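Local coordinates for protein packaging enzyme P4 (Pseudomonas phage phi13, PDB 4BLP) that probably hydrolyses nucleoside triphosphates as a hexameric RecA-like motor that drives packaging of the RNA genome into the viral capsid, at residues V199-A204 and L249-V254; P168-R173 and Y208-D213; T84-L89 and L203-Y208; S146-V151 and A275-M280. All blocks are in the same frame, centred on the assembly; numbering follows the deposited sequence.

Contact 1: residues V199-A204 and L249-V254; sequences VALLLA and LGVLLV
A204 and V251 bring the two backbones closest, CA to CA 5.8 Å, where helix 199-204 passes over the chain that leads into strand 252-254. The helix and strand axes approach to 8.6 Å, and their N-to-C directions differ by 126°. Just before the strand, G250 closes the preceding helix in a Schellman motif, and its positive phi is easily adopted by glycine. The side chains that meet are all apolar, and no hydrogen bond joins the segments. Alanines on the helix let the branched side chains of V251 and L253 come close. L253 straddles the helix surface, setting CD1 3.6 Å from A200 CB, while CD2 lies 3.7 Å from A204 CB and also reaches the carbonyl oxygen of A200. The methyl of A204 also abuts V251, CB to CB 3.7 Å. L201 extends further, its CG beside the backbone N (chi1 -66°) and the chain carried on by an extended chi2. Both its methyls meet L249 CD1, CD1 at 3.8 Å, and CD2 also packs on V251 CG2 at 3.8 Å. L201 crosses both partners at about a right angle. Beyond the pair, L82 of helix 79-91 packs on both L201 and L249, whereas V210 of strand 210-213 touches A204 and L253, and I212 touches A200. The helix is thus wedged between the central sheet and helix 79-91.

Contact 2: residues P168-R173 and Y208-D213; sequences PDVTIR and YRVVID
I172 turns its CG1 beside the backbone N (chi1 -69°) and keeps chi2 extended, which carries CD1 to 3.6 Å from V210 CG2; at the C-terminal end of the pair D213 swings CG opposite its backbone N (chi1 -178°) to meet R173. The pair belongs to the parallel core of a RecA-like P-loop NTPase sheet, with strands 170-173 and 210-213 side by side and in register from V170 and V210 to R173 and D213. Backbone bonds run from V211 N to V170 O, I172 N to V211 O (2.8 Å) and D213 N to I172 O (2.8 Å). Beta-branched residues suit such extended chains: V170, I172, V210 and I212 fill the face lying under helix 193-205. On that face V170 CG1 rests 3.8 Å from V210 CB, the two side chains pointing the same way. T171, V211, R173 and D213 occupy the other face.

Ahead of the strands, R209 O accepts from both D169 N and V170 N, while the D169 carboxylate returns a bond to the backbone: R209 N reaches OD2 at 2.8 Å, almost straight at 176°, on the anti side. P168 CB packs on V211 CG2 at 3.7 Å. D213 ends its strand beside the probable P-loop (Walker A), with a weak bond to S160 OG, a place consistent with a Walker B aspartate. R173, bent at chi2 and chi3, also forms a salt bridge through NE with D182. Its NH1 donates to D213 OD2 in a salt bridge, 2.9 Å, meeting it from above the carboxylate plane, while that oxygen stays near the guanidinium plane.

Contact 3: residues T84-L89 and L203-Y208; sequences TLAAAL and LATADY
A86 and A206 mark the nearest approach of the backbones, CA to CA 5.6 Å, where the middle of helix 79-91 meets the C-terminal end of helix 193-205, A206 being the first residue to leave helical geometry. Such closeness suits small residues on both sides. The methyl of A86 presses on T205 CG2 at 3.4 Å, a tight carbon pair. T205 can offer that methyl because its OG1 lies beside the backbone N (chi1 -62°) and turns back to bond L201 O, leaving CG2 for the neighbouring helix. L89 supplies the longer reach: with CG opposite its own N (chi1 172°), it sets CD2 3.7 Å from A206 CB and 4.1 Å from L203 CD2. The same L203 methyl lies over one face of the Y208 ring, 3.8 Å above the plane and offset toward the rim, with A206 CB at the ring's edge. The methyl thus touches both L89 and the aromatic ring. A water joins the polar ends, donating to L89 O at 2.8 Å and hydrogen-bonded to Y208 OH at 2.6 Å; it lies in the plane of the tyrosine ring. F99 of helix 95-101 touches both L89 and L203, extending the apolar cluster. On the 203-208 side the geometry is that of a Schellman motif ending a helix: D207 takes a positive phi as the C-prime residue, with Y208 N bonded to L203 O at 3.0 Å and D207 N to A204 O.

Contact 4: residues S146-V151 and A275-M280; sequences SGLHVV and ASVAGM
The imidazole of H149 lies flat over the backbone of G279 and M280, one ring face turned to the peptide link between them. G279 C is 3.6 Å above the ring plane and M280 N 3.7 Å, both displaced toward the rim. H149 reaches over its neighbour strand because CG stands opposite the backbone N (chi1 -174°). Glycine, with no side chain, leaves room for the ring at position 279. On the other face of the parallel pair V150 crosses M280 obliquely, its CG2 3.9 Å from M280 CG, and the same methyl lies 4.1 Å from V277 CG2. V277 CG1 in turn lies 4.0 Å from L148 CD2, under L239 of helix 233-248. The flexible M280 chain runs straight as far as SD and bends at chi3, packing against helix 266-274.

The backbone bonds set this register. V150 N donates to G279 O at 2.9 Å, and L148 O takes a longer bond from G279 N, 3.3 Å, with a weak one from A278 N. A278 N has a further partner in N243 OD1. Buried as the H149 ring is, both its nitrogens are satisfied, ND1 by H144 NE2 and NE2 by T281 OG1, and W139 meets it edge-to-face. The two bonds fix the rotation of the imidazole and probably hold it flat against the peptide, so that both nitrogens are paired while a ring face rests on the peptide.

Three of the contacts reach one central sheet, whose strand order places 210-213 next to 252-257 and 252-257 next to 147-152. Contact 1 therefore sits between the other two: V254 O is 2.8 Å from I212 N of contact 2, and L253 O is 2.8 Å from H149 N of contact 4. Contacts 2 and 4 themselves do not touch, their centres being about 15 Å apart. Contact 3 continues contact 1 outward along helix 193-205, centres about 9 Å apart, with its centre about 21 Å from that of contact 4. The probable nucleotide site is approached from two contacts: strand 147-152 leads into the probable P-loop, and D213 touches it.

Contact 1: residues V199-A204 and L249-V254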
loop_
_atom_site.group_PDB
_atom_site.type_symbol
_atom_site.label_atom_id
_atom_site.label_comp_id
_atom_site.label_asym_id
_atom_site.label_seq_id
_atom_site.Cartn_x
_atom_site.Cartn_y
_atom_site.Cartn_z
ATOM N N VAL D 199 -31.827 -9.393 6.890
ATOM C CA VAL D 199 -33.204 -8.892 6.722
ATOM C C VAL D 199 -33.714 -9.287 5.320
ATOM O O VAL D 199 -34.855 -9.747 5.191
ATOM C CB VAL D 199 -33.275 -7.357 6.973
ATOM C CG1 VAL D 199 -34.615 -6.766 6.542
ATOM C CG2 VAL D 199 -33.047 -7.082 8.457
ATOM N N ALA D 200 -32.874 -9.110 4.296
ATOM C CA ALA D 200 -33.244 -9.498 2.919
ATOM C C ALA D 200 -33.565 -10.982 2.822
ATOM O O ALA D 200 -34.600 -11.357 2.236
ATOM C CB ALA D 200 -32.107 -9.141 1.949
ATOM N N LEU D 201 -32.676 -11.837 3.353
ATOM C CA LEU D 201 -32.897 -13.299 3.287
ATOM C C LEU D 201 -34.141 -13.702 4.073
ATOM O O LEU D 201 -34.879 -14.585 3.633
ATOM C CB LEU D 201 -31.670 -14.057 3.819
ATOM C CG LEU D 201 -30.413 -13.869 2.923
ATOM C CD1 LEU D 201 -29.201 -14.578 3.558
ATOM C CD2 LEU D 201 -30.699 -14.453 1.486
ATOM N N LEU D 202 -34.375 -13.077 5.240
ATOM C CA LEU D 202 -35.582 -13.400 6.028
ATOM C C LEU D 202 -36.862 -13.045 5.269
ATOM O O LEU D 202 -37.785 -13.875 5.177
ATOM C CB LEU D 202 -35.535 -12.679 7.388
ATOM C CG LEU D 202 -34.592 -13.328 8.410
ATOM C CD1 LEU D 202 -34.217 -12.284 9.536
ATOM C CD2 LEU D 202 -35.252 -14.548 9.024
ATOM N N LEU D 203 -36.925 -11.843 4.716
ATOM C CA LEU D 203 -38.087 -11.397 3.953
ATOM C C LEU D 203 -38.308 -12.262 2.709
ATOM O O LEU D 203 -39.418 -12.681 2.463
ATOM C CB LEU D 203 -37.899 -9.940 3.534
ATOM C CG LEU D 203 -38.091 -8.932 4.676
ATOM C CD1 LEU D 203 -37.493 -7.622 4.284
ATOM C CD2 LEU D 203 -39.614 -8.786 5.075
ATOM N N ALA D 204 -37.248 -12.562 1.949
ATOM C CA ALA D 204 -37.397 -13.385 0.738
ATOM C C ALA D 204 -37.833 -14.813 1.100
ATOM O O ALA D 204 -38.701 -15.398 0.426
ATOM C CB ALA D 204 -36.081 -13.392 -0.039
ATOM N N LEU D 249 -30.145 -20.894 -1.030
ATOM C CA LEU D 249 -31.278 -20.741 -0.098
ATOM C C LEU D 249 -32.639 -20.691 -0.834
ATOM O O LEU D 249 -33.678 -20.575 -0.178
ATOM C CB LEU D 249 -31.051 -19.468 0.748
ATOM C CG LEU D 249 -29.729 -19.476 1.579
ATOM C CD1 LEU D 249 -29.489 -18.137 2.229
ATOM C CD2 LEU D 249 -29.754 -20.615 2.637
ATOM N N GLY D 250 -32.604 -20.804 -2.163
ATOM C CA GLY D 250 -33.803 -20.819 -3.008
ATOM C C GLY D 250 -34.602 -19.519 -2.978
ATOM O O GLY D 250 -35.822 -19.531 -3.133
ATOM N N VAL D 251 -33.921 -18.386 -2.849
ATOM C CA VAL D 251 -34.591 -17.088 -2.807
ATOM C C VAL D 251 -34.102 -16.205 -3.934
ATOM O O VAL D 251 -33.043 -16.459 -4.524
ATOM C CB VAL D 251 -34.406 -16.369 -1.432
ATOM C CG1 VAL D 251 -35.022 -17.195 -0.294
ATOM C CG2 VAL D 251 -32.922 -16.020 -1.147
ATOM N N LEU D 252 -34.858 -15.128 -4.188
ATOM C CA LEU D 252 -34.448 -14.112 -5.151
ATOM C C LEU D 252 -34.411 -12.767 -4.447
ATOM O O LEU D 252 -35.417 -12.370 -3.829
ATOM C CB LEU D 252 -35.399 -14.057 -6.369
ATOM C CG LEU D 252 -35.120 -12.903 -7.345
ATOM C CD1 LEU D 252 -33.792 -13.127 -8.085
ATOM C CD2 LEU D 252 -36.235 -12.832 -8.411
ATOM N N LEU D 253 -33.269 -12.084 -4.505
ATOM C CA LEU D 253 -33.130 -10.725 -3.990
ATOM C C LEU D 253 -32.977 -9.801 -5.179
ATOM O O LEU D 253 -32.376 -10.194 -6.181
ATOM C CB LEU D 253 -31.903 -10.541 -3.045
ATOM C CG LEU D 253 -31.940 -11.348 -1.749
ATOM C CD1 LEU D 253 -30.742 -11.006 -0.853
ATOM C CD2 LEU D 253 -33.251 -11.169 -1.019
ATOM N N VAL D 254 -33.515 -8.585 -5.067
ATOM C CA VAL D 254 -33.415 -7.566 -6.116
ATOM C C VAL D 254 -32.651 -6.407 -5.502
ATOM O O VAL D 254 -32.977 -6.018 -4.378
ATOM C CB VAL D 254 -34.786 -7.129 -6.665
ATOM C CG1 VAL D 254 -34.606 -6.053 -7.753
ATOM C CG2 VAL D 254 -35.552 -8.347 -7.219
#

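Contact 2: residues P168-R173 and Y208-D213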
loop_
_atom_site.group_PDB
_atom_site.type_symbol
_atom_site.label_atom_id
_atom_site.label_comp_id
_atom_site.label_asym_id
_atom_site.label_seq_id
_atom_site.Cartn_x
_atom_site.Cartn_y
_atom_site.Cartn_z
ATOM N N PRO D 168 -42.960 -3.792 -5.456
ATOM C CA PRO D 168 -42.403 -4.811 -4.549
ATOM C C PRO D 168 -43.202 -4.844 -3.250
ATOM O O PRO D 168 -43.952 -3.918 -2.979
ATOM C CB PRO D 168 -40.978 -4.297 -4.288
ATOM C CG PRO D 168 -41.102 -2.806 -4.403
ATOM C CD PRO D 168 -42.111 -2.577 -5.487
ATOM N N ASP D 169 -43.038 -5.874 -2.439
ATOM C CA ASP D 169 -43.751 -5.914 -1.170
ATOM C C ASP D 169 -43.051 -5.071 -0.125
ATOM O O ASP D 169 -43.706 -4.465 0.709
ATOM C CB ASP D 169 -43.870 -7.362 -0.660
ATOM C CG ASP D 169 -44.706 -8.237 -1.564
ATOM O OD1 ASP D 169 -45.801 -7.786 -1.992
ATOM O OD2 ASP D 169 -44.264 -9.362 -1.868
ATOM N N VAL D 170 -41.716 -5.027 -0.182
ATOM C CA VAL D 170 -40.935 -4.327 0.832
ATOM C C VAL D 170 -39.629 -3.867 0.221
ATOM O O VAL D 170 -39.083 -4.547 -0.662
ATOM C CB VAL D 170 -40.720 -5.256 2.071
ATOM C CG1 VAL D 170 -39.948 -6.520 1.687
ATOM C CG2 VAL D 170 -40.030 -4.512 3.240
ATOM N N THR D 171 -39.151 -2.720 0.672
ATOM C CA THR D 171 -37.850 -2.183 0.255
ATOM C C THR D 171 -36.955 -2.061 1.462
ATOM O O THR D 171 -37.326 -1.433 2.456
ATOM C CB THR D 171 -38.031 -0.818 -0.452
ATOM O OG1 THR D 171 -38.893 -0.973 -1.594
ATOM C CG2 THR D 171 -36.685 -0.207 -0.899
ATOM N N ILE D 172 -35.759 -2.635 1.366
ATOM C CA ILE D 172 -34.752 -2.488 2.411
ATOM C C ILE D 172 -33.971 -1.226 2.069
ATOM O O ILE D 172 -33.544 -1.069 0.923
ATOM C CB ILE D 172 -33.854 -3.722 2.506
ATOM C CG1 ILE D 172 -34.693 -4.896 3.039
ATOM C CG2 ILE D 172 -32.621 -3.442 3.440
ATOM C CD1 ILE D 172 -33.887 -6.180 2.910
ATOM N N ARG D 173 -33.815 -0.329 3.044
ATOM C CA ARG D 173 -33.130 0.946 2.796
ATOM C C ARG D 173 -31.786 0.926 3.488
ATOM O O ARG D 173 -31.723 0.790 4.715
ATOM C CB ARG D 173 -34.041 2.105 3.279
ATOM C CG ARG D 173 -35.261 2.238 2.320
ATOM C CD ARG D 173 -34.954 3.171 1.136
ATOM N NE ARG D 173 -34.813 4.524 1.671
ATOM C CZ ARG D 173 -34.166 5.520 1.068
ATOM N NH1 ARG D 173 -33.632 5.347 -0.139
ATOM N NH2 ARG D 173 -34.032 6.686 1.675
ATOM N N TYR D 208 -41.711 -12.564 0.555
ATOM C CA TYR D 208 -41.862 -11.169 0.165
ATOM C C TYR D 208 -41.052 -10.911 -1.092
ATOM O O TYR D 208 -39.925 -11.405 -1.208
ATOM C CB TYR D 208 -41.326 -10.222 1.265
ATOM C CG TYR D 208 -42.195 -10.112 2.482
ATOM C CD1 TYR D 208 -42.157 -11.080 3.480
ATOM C CD2 TYR D 208 -43.021 -9.017 2.666
ATOM C CE1 TYR D 208 -42.984 -10.998 4.602
ATOM C CE2 TYR D 208 -43.830 -8.905 3.797
ATOM C CZ TYR D 208 -43.833 -9.918 4.745
ATOM O OH TYR D 208 -44.606 -9.799 5.878
ATOM N N ARG D 209 -41.581 -10.072 -1.990
ATOM C CA ARG D 209 -40.774 -9.557 -3.091
ATOM C C ARG D 209 -40.018 -8.412 -2.466
ATOM O O ARG D 209 -40.627 -7.379 -2.170
ATOM C CB ARG D 209 -41.624 -9.082 -4.301
ATOM C CG ARG D 209 -40.765 -8.345 -5.369
ATOM C CD ARG D 209 -39.637 -9.211 -5.982
ATOM N NE ARG D 209 -40.191 -10.401 -6.636
ATOM C CZ ARG D 209 -39.881 -11.653 -6.327
ATOM N NH1 ARG D 209 -38.911 -11.909 -5.453
ATOM N NH2 ARG D 209 -40.507 -12.662 -6.920
ATOM N N VAL D 210 -38.719 -8.605 -2.240
ATOM C CA VAL D 210 -37.913 -7.611 -1.528
ATOM C C VAL D 210 -36.922 -6.966 -2.475
ATOM O O VAL D 210 -36.243 -7.642 -3.260
ATOM C CB VAL D 210 -37.219 -8.239 -0.258
ATOM C CG1 VAL D 210 -36.530 -9.559 -0.558
ATOM C CG2 VAL D 210 -36.233 -7.268 0.404
ATOM N N VAL D 211 -36.828 -5.645 -2.377
ATOM C CA VAL D 211 -35.886 -4.842 -3.173
ATOM C C VAL D 211 -34.955 -4.164 -2.196
ATOM O O VAL D 211 -35.413 -3.704 -1.153
ATOM C CB VAL D 211 -36.685 -3.814 -4.025
ATOM C CG1 VAL D 211 -35.790 -2.659 -4.496
ATOM C CG2 VAL D 211 -37.419 -4.520 -5.184
ATOM N N ILE D 212 -33.675 -4.073 -2.535
ATOM C CA ILE D 212 -32.689 -3.393 -1.688
ATOM C C ILE D 212 -32.261 -2.101 -2.354
ATOM O O ILE D 212 -31.689 -2.116 -3.444
ATOM C CB ILE D 212 -31.468 -4.283 -1.367
ATOM C CG1 ILE D 212 -31.965 -5.583 -0.652
ATOM C CG2 ILE D 212 -30.474 -3.528 -0.473
ATOM C CD1 ILE D 212 -31.305 -6.815 -1.186
ATOM N N ASP D 213 -32.523 -0.986 -1.651
ATOM C CA ASP D 213 -32.150 0.350 -2.072
ATOM C C ASP D 213 -31.166 0.886 -1.038
ATOM O O ASP D 213 -31.602 1.443 -0.037
ATOM C CB ASP D 213 -33.398 1.243 -2.189
ATOM C CG ASP D 213 -33.089 2.637 -2.669
ATOM O OD1 ASP D 213 -31.976 2.846 -3.207
ATOM O OD2 ASP D 213 -33.915 3.545 -2.422
#

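Contact 3: residues T84-L89 and L203-Y208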
loop_
_atom_site.group_PDB
_atom_site.type_symbol
_atom_site.label_atom_id
_atom_site.label_comp_id
_atom_site.label_asym_id
_atom_site.label_seq_id
_atom_site.Cartn_x
_atom_site.Cartn_y
_atom_site.Cartn_z
ATOM N N THR D 84 -35.748 -20.876 11.013
ATOM C CA THR D 84 -36.525 -20.698 12.250
ATOM C C THR D 84 -37.137 -19.279 12.314
ATOM O O THR D 84 -38.333 -19.117 12.600
ATOM C CB THR D 84 -35.612 -20.933 13.500
ATOM O OG1 THR D 84 -35.250 -22.299 13.504
ATOM C CG2 THR D 84 -36.363 -20.636 14.842
ATOM N N LEU D 85 -36.301 -18.269 12.125
ATOM C CA LEU D 85 -36.765 -16.886 12.219
ATOM C C LEU D 85 -37.663 -16.518 11.039
ATOM O O LEU D 85 -38.621 -15.782 11.219
ATOM C CB LEU D 85 -35.561 -15.927 12.339
ATOM C CG LEU D 85 -34.783 -16.026 13.689
ATOM C CD1 LEU D 85 -33.596 -15.036 13.690
ATOM C CD2 LEU D 85 -35.670 -15.578 14.826
ATOM N N ALA D 86 -37.395 -17.061 9.832
ATOM C CA ALA D 86 -38.307 -16.751 8.718
ATOM C C ALA D 86 -39.710 -17.319 8.997
ATOM O O ALA D 86 -40.702 -16.700 8.632
ATOM C CB ALA D 86 -37.771 -17.317 7.424
ATOM N N ALA D 87 -39.792 -18.521 9.613
ATOM C CA ALA D 87 -41.109 -19.124 9.926
ATOM C C ALA D 87 -41.846 -18.235 10.946
ATOM O O ALA D 87 -43.073 -18.028 10.850
ATOM C CB ALA D 87 -40.922 -20.535 10.480
ATOM N N ALA D 88 -41.082 -17.705 11.930
ATOM C CA ALA D 88 -41.637 -16.780 12.924
ATOM C C ALA D 88 -42.138 -15.489 12.213
ATOM O O ALA D 88 -43.216 -15.014 12.525
ATOM C CB ALA D 88 -40.579 -16.447 13.980
ATOM N N LEU D 89 -41.399 -14.981 11.209
ATOM C CA LEU D 89 -41.815 -13.780 10.477
ATOM C C LEU D 89 -43.109 -14.044 9.680
ATOM O O LEU D 89 -44.024 -13.203 9.687
ATOM C CB LEU D 89 -40.684 -13.341 9.547
ATOM C CG LEU D 89 -40.975 -12.215 8.545
ATOM C CD1 LEU D 89 -41.430 -10.905 9.287
ATOM C CD2 LEU D 89 -39.720 -11.952 7.681
ATOM N N LEU D 203 -36.925 -11.843 4.716
ATOM C CA LEU D 203 -38.087 -11.397 3.953
ATOM C C LEU D 203 -38.308 -12.262 2.709
ATOM O O LEU D 203 -39.418 -12.681 2.463
ATOM C CB LEU D 203 -37.899 -9.940 3.534
ATOM C CG LEU D 203 -38.091 -8.932 4.676
ATOM C CD1 LEU D 203 -37.493 -7.622 4.284
ATOM C CD2 LEU D 203 -39.614 -8.786 5.075
ATOM N N ALA D 204 -37.248 -12.562 1.949
ATOM C CA ALA D 204 -37.397 -13.385 0.738
ATOM C C ALA D 204 -37.833 -14.813 1.100
ATOM O O ALA D 204 -38.701 -15.398 0.426
ATOM C CB ALA D 204 -36.081 -13.392 -0.039
ATOM N N THR D 205 -37.275 -15.371 2.191
ATOM C CA THR D 205 -37.641 -16.727 2.645
ATOM C C THR D 205 -39.121 -16.735 3.062
ATOM O O THR D 205 -39.822 -17.758 2.852
ATOM C CB THR D 205 -36.694 -17.184 3.777
ATOM O OG1 THR D 205 -35.358 -17.239 3.234
ATOM C CG2 THR D 205 -37.037 -18.583 4.337
ATOM N N ALA D 206 -39.591 -15.588 3.635
ATOM C CA ALA D 206 -41.000 -15.390 4.057
ATOM C C ALA D 206 -41.913 -15.004 2.894
ATOM O O ALA D 206 -43.056 -14.571 3.119
ATOM C CB ALA D 206 -41.066 -14.336 5.151
ATOM N N ASP D 207 -41.419 -15.166 1.660
ATOM C CA ASP D 207 -42.143 -14.989 0.390
ATOM C C ASP D 207 -42.512 -13.530 0.064
ATOM O O ASP D 207 -43.495 -13.286 -0.646
ATOM C CB ASP D 207 -43.428 -15.870 0.332
ATOM C CG ASP D 207 -43.892 -16.185 -1.087
ATOM O OD1 ASP D 207 -43.037 -16.182 -2.016
ATOM O OD2 ASP D 207 -45.111 -16.377 -1.282
ATOM N N TYR D 208 -41.711 -12.564 0.555
ATOM C CA TYR D 208 -41.862 -11.169 0.165
ATOM C C TYR D 208 -41.052 -10.911 -1.092
ATOM O O TYR D 208 -39.925 -11.405 -1.208
ATOM C CB TYR D 208 -41.326 -10.222 1.265
ATOM C CG TYR D 208 -42.195 -10.112 2.482
ATOM C CD1 TYR D 208 -42.157 -11.080 3.480
ATOM C CD2 TYR D 208 -43.021 -9.017 2.666
ATOM C CE1 TYR D 208 -42.984 -10.998 4.602
ATOM C CE2 TYR D 208 -43.830 -8.905 3.797
ATOM C CZ TYR D 208 -43.833 -9.918 4.745
ATOM O OH TYR D 208 -44.606 -9.799 5.878
HETATM O O HOH W 1 -44.930 -11.976 7.310
#

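Contact 4: residues S146-V151 and A275-M280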
loop_
_atom_site.group_PDB
_atom_site.type_symbol
_atom_site.label_atom_id
_atom_site.label_comp_id
_atom_site.label_asym_id
_atom_site.label_seq_id
_atom_site.Cartn_x
_atom_site.Cartn_y
_atom_site.Cartn_z
ATOM N N SER D 146 -33.377 -18.639 -8.739
ATOM C CA SER D 146 -32.969 -18.081 -7.465
ATOM C C SER D 146 -31.571 -17.466 -7.650
ATOM O O SER D 146 -30.769 -17.956 -8.456
ATOM C CB SER D 146 -32.928 -19.166 -6.395
ATOM O OG SER D 146 -34.216 -19.706 -6.171
ATOM N N GLY D 147 -31.319 -16.403 -6.915
ATOM C CA GLY D 147 -30.061 -15.667 -7.014
ATOM C C GLY D 147 -30.304 -14.209 -6.702
ATOM O O GLY D 147 -31.183 -13.862 -5.912
ATOM N N LEU D 148 -29.518 -13.348 -7.347
ATOM C CA LEU D 148 -29.586 -11.912 -7.191
ATOM C C LEU D 148 -29.912 -11.304 -8.520
ATOM O O LEU D 148 -29.315 -11.703 -9.529
ATOM C CB LEU D 148 -28.195 -11.441 -6.689
ATOM C CG LEU D 148 -27.952 -9.940 -6.561
ATOM C CD1 LEU D 148 -28.915 -9.300 -5.496
ATOM C CD2 LEU D 148 -26.479 -9.666 -6.167
ATOM N N HIS D 149 -30.849 -10.337 -8.531
ATOM C CA HIS D 149 -31.188 -9.562 -9.736
ATOM C C HIS D 149 -30.735 -8.144 -9.463
ATOM O O HIS D 149 -31.204 -7.547 -8.502
ATOM C CB HIS D 149 -32.704 -9.590 -10.040
ATOM C CG HIS D 149 -33.043 -8.923 -11.338
ATOM N ND1 HIS D 149 -33.371 -9.666 -12.457
ATOM C CD2 HIS D 149 -33.040 -7.606 -11.670
ATOM C CE1 HIS D 149 -33.600 -8.782 -13.423
ATOM N NE2 HIS D 149 -33.401 -7.532 -13.006
ATOM N N VAL D 150 -29.842 -7.596 -10.261
ATOM C CA VAL D 150 -29.413 -6.227 -9.972
ATOM C C VAL D 150 -30.031 -5.255 -10.965
ATOM O O VAL D 150 -30.181 -5.573 -12.154
ATOM C CB VAL D 150 -27.867 -6.076 -9.921
ATOM C CG1 VAL D 150 -27.277 -6.938 -8.798
ATOM C CG2 VAL D 150 -27.242 -6.430 -11.258
ATOM N N VAL D 151 -30.358 -4.061 -10.485
ATOM C CA VAL D 151 -30.914 -2.978 -11.290
ATOM C C VAL D 151 -29.830 -1.937 -11.344
ATOM O O VAL D 151 -29.478 -1.381 -10.317
ATOM C CB VAL D 151 -32.247 -2.451 -10.679
ATOM C CG1 VAL D 151 -32.793 -1.247 -11.486
ATOM C CG2 VAL D 151 -33.272 -3.591 -10.606
ATOM N N ALA D 275 -22.560 -11.043 -16.112
ATOM C CA ALA D 275 -21.869 -12.319 -16.071
ATOM C C ALA D 275 -21.705 -12.823 -14.645
ATOM O O ALA D 275 -21.330 -13.982 -14.463
ATOM C CB ALA D 275 -20.492 -12.180 -16.721
ATOM N N SER D 276 -22.052 -11.986 -13.642
ATOM C CA SER D 276 -21.866 -12.343 -12.244
ATOM C C SER D 276 -23.130 -12.770 -11.517
ATOM O O SER D 276 -23.021 -13.291 -10.398
ATOM C CB SER D 276 -21.251 -11.160 -11.492
ATOM O OG SER D 276 -20.077 -10.691 -12.158
ATOM N N VAL D 277 -24.327 -12.495 -12.081
ATOM C CA VAL D 277 -25.560 -12.698 -11.305
ATOM C C VAL D 277 -26.660 -13.391 -12.112
ATOM O O VAL D 277 -26.542 -13.527 -13.328
ATOM C CB VAL D 277 -26.074 -11.315 -10.790
ATOM C CG1 VAL D 277 -25.066 -10.647 -9.808
ATOM C CG2 VAL D 277 -26.356 -10.363 -11.978
ATOM N N ALA D 278 -27.782 -13.720 -11.439
ATOM C CA ALA D 278 -28.920 -14.386 -12.080
ATOM C C ALA D 278 -29.669 -13.463 -13.034
ATOM O O ALA D 278 -30.262 -13.942 -13.985
ATOM C CB ALA D 278 -29.891 -14.910 -11.026
ATOM N N GLY D 279 -29.668 -12.156 -12.761
ATOM C CA GLY D 279 -30.366 -11.241 -13.657
ATOM C C GLY D 279 -29.913 -9.816 -13.519
ATOM O O GLY D 279 -29.422 -9.419 -12.465
ATOM N N MET D 280 -30.073 -9.033 -14.585
ATOM C CA MET D 280 -29.669 -7.639 -14.548
ATOM C C MET D 280 -30.627 -6.831 -15.415
ATOM O O MET D 280 -30.930 -7.235 -16.535
ATOM C CB MET D 280 -28.226 -7.482 -15.102
ATOM C CG MET D 280 -27.768 -6.034 -15.115
ATOM S SD MET D 280 -26.070 -5.844 -15.689
ATOM C CE MET D 280 -26.375 -5.701 -17.478
#